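Local coordinates for alpha-1,2-mannosidase (Bacteroides thetaiotaomicron, PDB 2WW2), which hydrolyses alpha-mannosides with inversion of configuration, as a calcium-dependent mannosidase of glycoside hydrolase family 92 in a human gut symbiont, at residues D222-A225 against G226-L229; G174-P177 against D178-N182; N268-L271 against G272-E275. All blocks are in the same frame, centred on the assembly; numbering follows the deposited sequence.

The three contacts are local turns that follow one another along the chain in the order contact 2, contact 1, contact 3. Contacts 2 and 1 belong to the N-terminal domain of the family. Residues 174-182 lead into strand 182-188, and residues 222-229 join strand 216-221 to strand 229-236. These two entered strands, 182-188 and 229-236, pair antiparallel, yet the turn centres lie about 39 Å apart. Contact 3 belongs to the catalytic domain and joins helix 256-271 to strand 274-277. Its centre is about 38 Å from contact 1 and 35 Å from contact 2. None of the three touches another; they are separate turns, two in the N-terminal domain and one in the catalytic domain.

Contact 1: residues D222-A225 against G226-L229; sequences DVPA and GEKL
Glu227 folds back over Pro224, and its side chain can be followed outward from the backbone. CB touches two atoms, Pro224 O at 3.4 Å and Val223 CG1 at 3.6 Å. CG is placed opposite the carbonyl carbon and beside the backbone N (chi1 -64°), and it still lies near Pro224 O. From there the chain runs extended, and CD reaches the pyrrolidine ring at 3.7 Å from Pro224 CG. The carboxylate ends against the same ring. OE1 comes to 3.4 Å from Pro224 CD, while OE2 has Pro224 CG as its nearest atom, at 3.8 Å. On the proline ring the carboxylate thus meets carbon atoms, CG and CD. OE1 is also hydrogen-bonded to His190 NE2, and the Glu227 side chain crosses the proline ring at a slant.

Pro224 to Glu227 form a type II beta turn in the loop between strands 216-221 and 229-236. Its closing bond runs from Glu227 N to Pro224 O at 3.0 Å, with an N-H...O angle of 156°. Gly226 takes the third position at positive phi (89°), a backbone shape suited to glycine.

Val223, just before the turn, is buried and points toward the residues after it. Its CG1, anti to the backbone N, lies 3.5 Å from Glu227 O. Its CG2 meets Leu229 CB at 4.2 Å, where strand 229-236 begins. Val223 also packs on His190, the partner of Glu227. Lys228 NZ forms a salt bridge with Glu134.

Contact 2: residues G174-P177 against D178-N182; sequences GGVP and DNFAN
Val176 and Phe180 make the apolar part of this contact. The CB atoms of Val176 and Phe180 are 3.7 Å apart. Val176 CG1 lies over one face of the Phe180 ring, 3.9 Å from its centroid and 15° off the ring normal. This is a CH-pi contact, with the methyl set toward the rim on the CG and CD1 side. Phe180 CG stands anti to its own backbone N (chi1 169°), which swings the ring back over the valine. Val176 CG2 touches Phe180 CB at 3.9 Å. Pro177 adds a looser contact through CD to Phe180 CB. Tyr77, Phe237 and Tyr313 also touch the Phe180 side chain.

The backbone bond belongs to a type I beta turn from Pro177 to Phe180, in the loop between strands 164-169 and 182-188 of the N-terminal domain. Phe180 N donates to Pro177 O at 3.2 Å, with an N-H...O angle of 148°. The donor stands above the carbonyl plane. This bond brings Phe180 back beside Val176 and Pro177, where the methyl and ring can meet.

The polar contacts involve Asp178 and Asn179. One water bridges Val176 and Asp178 and donates to both ends. It is 2.8 Å from Val176 O and 2.7 Å from Asp178 OD1. The Asp178 carboxylate is thus tied to the backbone before the proline. The Asn179 amide is held from outside the turn: OD1 bonds to Tyr313 OH and ND2 to Gly318 O. Asn179 OD1 also makes a van der Waals touch with Pro177 CB at 3.6 Å. Tyr313, on strand 310-313, packs on Pro177 and Phe180 as well.

Contact 3: residues N268-L271 against G272-E275; sequences NNYL and GRVE
The Arg273 guanidinium has the CD1-CE1 side of the Tyr270 ring over one face, with CD1 4.0 Å above its plane and set toward the rim. The closest side-chain pair is Tyr270 CE1 and Arg273 NH2, at 3.7 Å. The two planes are 39° apart, so the groups are tilted rather than stacked flat. Both side chains point the same way and lie alongside each other. At the guanidinium edge, in its plane, a water accepts from Arg273 NE at 2.8 Å. The same water donates to Asn269 O. Trp36 meets the tyrosine ring edge-to-face.

Arg273 reaches this place by an extended run from CG to NE, starting with CG beside its backbone N (chi1 -64°). Its CB and CG pass close to Tyr270 O.

The backbone turns from helix 256-271 into strand 274-277. Gly272 N bonds to Asn268 O at 2.9 Å. Arg273 N then reaches Tyr270 O at 3.3 Å, and Val274 N reaches Leu271 O at 3.2 Å. The last bond closes a type I beta turn. Tyr270 O also accepts from Tyr346 OH.

The arginine is held at several atoms. NH2 forms a salt bridge with Glu348, NH1 bonds to Leu345 O, and NE has the water. These bonds fix the guanidinium plane beside the tyrosine, and the positive charge is probably balanced mainly by Glu348.

Contact 1: residues D222-A225 against G226-L229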
ATOM      1  N   ASP A 222      23.909  41.170  38.811  1.00  9.56           N
ATOM      2  CA  ASP A 222      23.831  40.886  40.236  1.00 10.99           C
ATOM      3  C   ASP A 222      22.458  41.322  40.712  1.00 10.90           C
ATOM      4  O   ASP A 222      22.334  42.125  41.642  1.00 10.89           O
ATOM      5  CB  ASP A 222      24.917  41.634  41.002  1.00 11.76           C
ATOM      6  CG  ASP A 222      25.053  41.146  42.419  1.00 15.03           C
ATOM      7  OD1 ASP A 222      24.560  40.034  42.713  1.00 18.60           O
ATOM      8  OD2 ASP A 222      25.652  41.867  43.238  1.00 18.53           O
ATOM      9  N   VAL A 223      21.428  40.809  40.050  1.00 10.55           N
ATOM     10  CA  VAL A 223      20.051  41.120  40.409  1.00 10.68           C
ATOM     11  C   VAL A 223      19.778  40.636  41.833  1.00 11.64           C
ATOM     12  O   VAL A 223      20.043  39.477  42.153  1.00 12.04           O
ATOM     13  CB  VAL A 223      19.056  40.435  39.448  1.00  9.91           C
ATOM     14  CG1 VAL A 223      17.606  40.812  39.831  1.00  8.83           C
ATOM     15  CG2 VAL A 223      19.359  40.814  37.982  1.00  9.88           C
ATOM     16  N   PRO A 224      19.241  41.514  42.700  1.00 12.69           N
ATOM     17  CA  PRO A 224      19.000  41.037  44.070  1.00 12.93           C
ATOM     18  C   PRO A 224      17.871  40.008  44.152  1.00 13.35           C
ATOM     19  O   PRO A 224      16.951  40.015  43.330  1.00 13.39           O
ATOM     20  CB  PRO A 224      18.623  42.317  44.852  1.00 13.56           C
ATOM     21  CG  PRO A 224      18.891  43.497  43.912  1.00 13.92           C
ATOM     22  CD  PRO A 224      18.894  42.936  42.503  1.00 12.24           C
ATOM     23  N   ALA A 225      17.934  39.119  45.134  1.00 13.71           N
ATOM     24  CA  ALA A 225      16.848  38.161  45.333  1.00 14.33           C
ATOM     25  C   ALA A 225      15.493  38.867  45.353  1.00 14.35           C
ATOM     26  O   ALA A 225      15.358  39.954  45.919  1.00 14.54           O
ATOM     27  CB  ALA A 225      17.059  37.380  46.626  1.00 14.55           C
ATOM     28  N   GLY A 226      14.488  38.254  44.737  1.00 14.52           N
ATOM     29  CA  GLY A 226      13.160  38.857  44.693  1.00 14.27           C
ATOM     30  C   GLY A 226      12.946  39.772  43.499  1.00 14.47           C
ATOM     31  O   GLY A 226      11.811  40.106  43.176  1.00 14.72           O
ATOM     32  N   GLU A 227      14.026  40.191  42.841  1.00 13.52           N
ATOM     33  CA  GLU A 227      13.898  41.078  41.685  1.00 13.15           C
ATOM     34  C   GLU A 227      14.066  40.304  40.375  1.00 12.71           C
ATOM     35  O   GLU A 227      14.578  39.198  40.371  1.00 12.59           O
ATOM     36  CB  GLU A 227      14.899  42.246  41.758  1.00 13.01           C
ATOM     37  CG  GLU A 227      14.662  43.190  42.946  1.00 13.56           C
ATOM     38  CD  GLU A 227      15.509  44.462  42.870  1.00 15.31           C
ATOM     39  OE1 GLU A 227      16.147  44.732  41.825  1.00 14.01           O
ATOM     40  OE2 GLU A 227      15.540  45.200  43.868  1.00 14.95           O
ATOM     41  N   LYS A 228      13.617  40.891  39.273  1.00 12.14           N
ATOM     42  CA  LYS A 228      13.724  40.249  37.966  1.00 12.62           C
ATOM     43  C   LYS A 228      14.446  41.195  37.025  1.00 11.74           C
ATOM     44  O   LYS A 228      14.322  42.413  37.156  1.00 11.68           O
ATOM     45  CB  LYS A 228      12.341  39.895  37.406  1.00 12.67           C
ATOM     46  CG  LYS A 228      11.563  38.887  38.284  1.00 16.78           C
ATOM     47  CD  LYS A 228      10.202  38.549  37.672  1.00 22.26           C
ATOM     48  CE  LYS A 228       9.268  39.764  37.711  1.00 25.36           C
ATOM     49  NZ  LYS A 228       7.876  39.412  37.266  1.00 29.77           N
ATOM     50  N   LEU A 229      15.196  40.628  36.085  1.00 10.51           N
ATOM     51  CA  LEU A 229      15.842  41.415  35.047  1.00  9.73           C
ATOM     52  C   LEU A 229      14.827  41.636  33.936  1.00  9.87           C
ATOM     53  O   LEU A 229      14.145  40.689  33.520  1.00 10.69           O
ATOM     54  CB  LEU A 229      17.032  40.633  34.469  1.00  9.18           C
ATOM     55  CG  LEU A 229      17.831  41.306  33.347  1.00  9.44           C
ATOM     56  CD1 LEU A 229      18.667  42.471  33.907  1.00  9.83           C
ATOM     57  CD2 LEU A 229      18.719  40.283  32.654  1.00  8.13           C
TER

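Contact 2: residues G174-P177 against D178-N182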
ATOM      1  N   GLY A 174      19.935  34.034   1.082  1.00  9.85           N
ATOM      2  CA  GLY A 174      19.713  34.579  -0.249  1.00  9.91           C
ATOM      3  C   GLY A 174      18.518  35.517  -0.301  1.00  9.57           C
ATOM      4  O   GLY A 174      17.846  35.752   0.711  1.00  8.73           O
ATOM      5  N   GLY A 175      18.233  36.046  -1.491  1.00  9.39           N
ATOM      6  CA  GLY A 175      17.124  36.997  -1.630  1.00  9.68           C
ATOM      7  C   GLY A 175      17.313  38.322  -0.894  1.00  9.83           C
ATOM      8  O   GLY A 175      16.325  38.964  -0.513  1.00  9.79           O
ATOM      9  N   VAL A 176      18.568  38.754  -0.710  1.00  9.09           N
ATOM     10  CA  VAL A 176      18.832  40.053  -0.094  1.00  8.98           C
ATOM     11  C   VAL A 176      19.770  40.910  -0.943  1.00  9.32           C
ATOM     12  O   VAL A 176      20.637  40.374  -1.645  1.00  9.65           O
ATOM     13  CB  VAL A 176      19.425  39.928   1.335  1.00  8.58           C
ATOM     14  CG1 VAL A 176      18.460  39.143   2.264  1.00  7.77           C
ATOM     15  CG2 VAL A 176      20.826  39.280   1.295  1.00  9.72           C
ATOM     16  N   PRO A 177      19.600  42.244  -0.887  1.00  8.82           N
ATOM     17  CA  PRO A 177      20.544  43.151  -1.555  1.00  8.87           C
ATOM     18  C   PRO A 177      21.924  43.125  -0.881  1.00  9.38           C
ATOM     19  O   PRO A 177      22.073  42.610   0.240  1.00  8.31           O
ATOM     20  CB  PRO A 177      19.901  44.534  -1.365  1.00  9.04           C
ATOM     21  CG  PRO A 177      18.413  44.228  -1.042  1.00  9.23           C
ATOM     22  CD  PRO A 177      18.511  42.977  -0.217  1.00  8.47           C
ATOM     23  N   ASP A 178      22.918  43.709  -1.547  1.00  9.61           N
ATOM     24  CA  ASP A 178      24.296  43.660  -1.063  1.00 10.74           C
ATOM     25  C   ASP A 178      24.510  44.396   0.248  1.00 10.59           C
ATOM     26  O   ASP A 178      25.510  44.168   0.905  1.00 11.96           O
ATOM     27  CB  ASP A 178      25.255  44.268  -2.095  1.00 11.58           C
ATOM     28  CG  ASP A 178      25.517  43.356  -3.266  1.00 15.09           C
ATOM     29  OD1 ASP A 178      25.095  42.175  -3.225  1.00 18.20           O
ATOM     30  OD2 ASP A 178      26.174  43.824  -4.220  1.00 20.65           O
ATOM     31  N   ASN A 179      23.617  45.311   0.612  1.00 10.88           N
ATOM     32  CA  ASN A 179      23.817  46.116   1.820  1.00 10.28           C
ATOM     33  C   ASN A 179      22.950  45.642   2.969  1.00 10.14           C
ATOM     34  O   ASN A 179      22.746  46.370   3.935  1.00  8.81           O
ATOM     35  CB  ASN A 179      23.534  47.603   1.550  1.00 11.19           C
ATOM     36  CG  ASN A 179      22.097  47.860   1.105  1.00 12.51           C
ATOM     37  OD1 ASN A 179      21.310  46.927   0.941  1.00 13.80           O
ATOM     38  ND2 ASN A 179      21.755  49.129   0.903  1.00 12.12           N
ATOM     39  N   PHE A 180      22.441  44.423   2.854  1.00  9.02           N
ATOM     40  CA  PHE A 180      21.491  43.905   3.843  1.00  9.51           C
ATOM     41  C   PHE A 180      22.056  43.807   5.271  1.00 10.18           C
ATOM     42  O   PHE A 180      23.188  43.353   5.472  1.00 10.09           O
ATOM     43  CB  PHE A 180      20.980  42.533   3.400  1.00  8.90           C
ATOM     44  CG  PHE A 180      20.212  41.818   4.461  1.00  8.41           C
ATOM     45  CD1 PHE A 180      18.872  42.126   4.686  1.00  7.92           C
ATOM     46  CD2 PHE A 180      20.831  40.873   5.253  1.00  7.99           C
ATOM     47  CE1 PHE A 180      18.145  41.479   5.696  1.00  8.40           C
ATOM     48  CE2 PHE A 180      20.108  40.197   6.261  1.00  7.94           C
ATOM     49  CZ  PHE A 180      18.768  40.517   6.486  1.00  9.61           C
ATOM     50  N   ALA A 181      21.236  44.201   6.253  1.00 10.23           N
ATOM     51  CA  ALA A 181      21.510  43.970   7.681  1.00  9.83           C
ATOM     52  C   ALA A 181      20.253  44.203   8.487  1.00 10.28           C
ATOM     53  O   ALA A 181      19.402  45.003   8.087  1.00 10.28           O
ATOM     54  CB  ALA A 181      22.596  44.906   8.202  1.00  9.32           C
ATOM     55  N   ASN A 182      20.155  43.513   9.628  1.00  9.09           N
ATOM     56  CA  ASN A 182      19.187  43.865  10.640  1.00  9.03           C
ATOM     57  C   ASN A 182      19.943  44.528  11.808  1.00  9.03           C
ATOM     58  O   ASN A 182      20.899  43.956  12.343  1.00  8.48           O
ATOM     59  CB  ASN A 182      18.379  42.623  11.075  1.00  8.50           C
ATOM     60  CG  ASN A 182      17.348  42.939  12.133  1.00  9.30           C
ATOM     61  OD1 ASN A 182      16.221  43.395  11.840  1.00 11.26           O
ATOM     62  ND2 ASN A 182      17.712  42.689  13.374  1.00  4.36           N
TER
HETATM   63  O   HOH W   1      23.385  40.453  -2.048  1.00 32.74           O

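Contact 3: residues N268-L271 against G272-E275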
ATOM      1  N   ASN A 268      -6.813  39.379  20.503  1.00  7.25           N
ATOM      2  CA  ASN A 268      -8.248  39.277  20.710  1.00  8.00           C
ATOM      3  C   ASN A 268      -9.025  40.123  19.692  1.00  8.36           C
ATOM      4  O   ASN A 268     -10.083  39.716  19.210  1.00  8.49           O
ATOM      5  CB  ASN A 268      -8.621  39.658  22.145  1.00  8.01           C
ATOM      6  CG  ASN A 268      -8.375  38.517  23.118  1.00  8.30           C
ATOM      7  OD1 ASN A 268      -8.482  37.355  22.745  1.00  8.30           O
ATOM      8  ND2 ASN A 268      -8.065  38.841  24.364  1.00  7.57           N
ATOM      9  N   ASN A 269      -8.507  41.312  19.387  1.00  8.59           N
ATOM     10  CA  ASN A 269      -9.136  42.183  18.390  1.00  8.96           C
ATOM     11  C   ASN A 269      -9.205  41.529  17.004  1.00  8.30           C
ATOM     12  O   ASN A 269     -10.260  41.507  16.364  1.00  7.40           O
ATOM     13  CB  ASN A 269      -8.392  43.528  18.295  1.00  9.63           C
ATOM     14  CG  ASN A 269      -8.659  44.449  19.507  1.00 13.70           C
ATOM     15  OD1 ASN A 269      -9.537  44.176  20.341  1.00 16.09           O
ATOM     16  ND2 ASN A 269      -7.917  45.552  19.587  1.00 15.66           N
ATOM     17  N   TYR A 270      -8.073  41.030  16.525  1.00  7.20           N
ATOM     18  CA  TYR A 270      -8.018  40.446  15.182  1.00  7.71           C
ATOM     19  C   TYR A 270      -8.693  39.070  15.113  1.00  7.47           C
ATOM     20  O   TYR A 270      -9.456  38.801  14.177  1.00  7.84           O
ATOM     21  CB  TYR A 270      -6.576  40.404  14.645  1.00  6.33           C
ATOM     22  CG  TYR A 270      -6.083  41.785  14.225  1.00  9.01           C
ATOM     23  CD1 TYR A 270      -6.461  42.333  13.007  1.00 10.02           C
ATOM     24  CD2 TYR A 270      -5.270  42.543  15.062  1.00 10.55           C
ATOM     25  CE1 TYR A 270      -6.034  43.607  12.626  1.00 12.07           C
ATOM     26  CE2 TYR A 270      -4.850  43.815  14.698  1.00 12.35           C
ATOM     27  CZ  TYR A 270      -5.231  44.330  13.484  1.00 13.70           C
ATOM     28  OH  TYR A 270      -4.796  45.573  13.130  1.00 12.61           O
ATOM     29  N   LEU A 271      -8.451  38.207  16.104  1.00  7.65           N
ATOM     30  CA  LEU A 271      -9.138  36.905  16.115  1.00  7.45           C
ATOM     31  C   LEU A 271     -10.641  37.120  16.218  1.00  7.60           C
ATOM     32  O   LEU A 271     -11.426  36.369  15.633  1.00  7.93           O
ATOM     33  CB  LEU A 271      -8.666  35.991  17.265  1.00  7.22           C
ATOM     34  CG  LEU A 271      -7.171  35.612  17.229  1.00  7.15           C
ATOM     35  CD1 LEU A 271      -6.747  34.948  18.540  1.00  7.58           C
ATOM     36  CD2 LEU A 271      -6.849  34.727  16.014  1.00  7.74           C
ATOM     37  N   GLY A 272     -11.039  38.132  16.982  1.00  8.15           N
ATOM     38  CA  GLY A 272     -12.460  38.354  17.278  1.00  8.44           C
ATOM     39  C   GLY A 272     -13.277  38.856  16.104  1.00  9.59           C
ATOM     40  O   GLY A 272     -14.503  38.978  16.206  1.00  9.68           O
ATOM     41  N   ARG A 273     -12.619  39.134  14.980  1.00  9.03           N
ATOM     42  CA  ARG A 273     -13.377  39.489  13.783  1.00 10.03           C
ATOM     43  C   ARG A 273     -14.222  38.334  13.258  1.00  9.81           C
ATOM     44  O   ARG A 273     -15.155  38.559  12.488  1.00 10.02           O
ATOM     45  CB  ARG A 273     -12.483  40.042  12.677  1.00  9.25           C
ATOM     46  CG  ARG A 273     -11.815  41.351  13.058  1.00 10.93           C
ATOM     47  CD  ARG A 273     -11.313  42.054  11.818  1.00 10.97           C
ATOM     48  NE  ARG A 273     -10.584  43.271  12.153  1.00  9.60           N
ATOM     49  CZ  ARG A 273      -9.881  43.968  11.275  1.00  9.72           C
ATOM     50  NH1 ARG A 273      -9.814  43.543  10.024  1.00  6.98           N
ATOM     51  NH2 ARG A 273      -9.236  45.076  11.648  1.00  9.96           N
ATOM     52  N   VAL A 274     -13.896  37.105  13.658  1.00  9.23           N
ATOM     53  CA  VAL A 274     -14.830  36.008  13.471  1.00  9.61           C
ATOM     54  C   VAL A 274     -15.134  35.332  14.808  1.00  9.77           C
ATOM     55  O   VAL A 274     -14.237  34.838  15.506  1.00  9.51           O
ATOM     56  CB  VAL A 274     -14.440  35.001  12.326  1.00  9.62           C
ATOM     57  CG1 VAL A 274     -13.018  34.516  12.479  1.00 10.83           C
ATOM     58  CG2 VAL A 274     -15.443  33.811  12.287  1.00 10.17           C
ATOM     59  N   GLU A 275     -16.401  35.377  15.193  1.00  9.20           N
ATOM     60  CA  GLU A 275     -16.797  34.876  16.492  1.00 10.15           C
ATOM     61  C   GLU A 275     -17.494  33.534  16.342  1.00 10.09           C
ATOM     62  O   GLU A 275     -18.627  33.480  15.858  1.00  9.86           O
ATOM     63  CB  GLU A 275     -17.817  35.806  17.143  1.00 11.30           C
ATOM     64  CG  GLU A 275     -17.330  37.126  17.632  1.00 15.89           C
ATOM     65  CD  GLU A 275     -18.430  37.821  18.463  1.00 19.15           C
ATOM     66  OE1 GLU A 275     -19.085  38.732  17.927  1.00 20.25           O
ATOM     67  OE2 GLU A 275     -18.662  37.413  19.616  1.00 21.37           O
TER
HETATM   68  O   HOH W   2     -10.685  44.264  14.742  1.00 25.99           O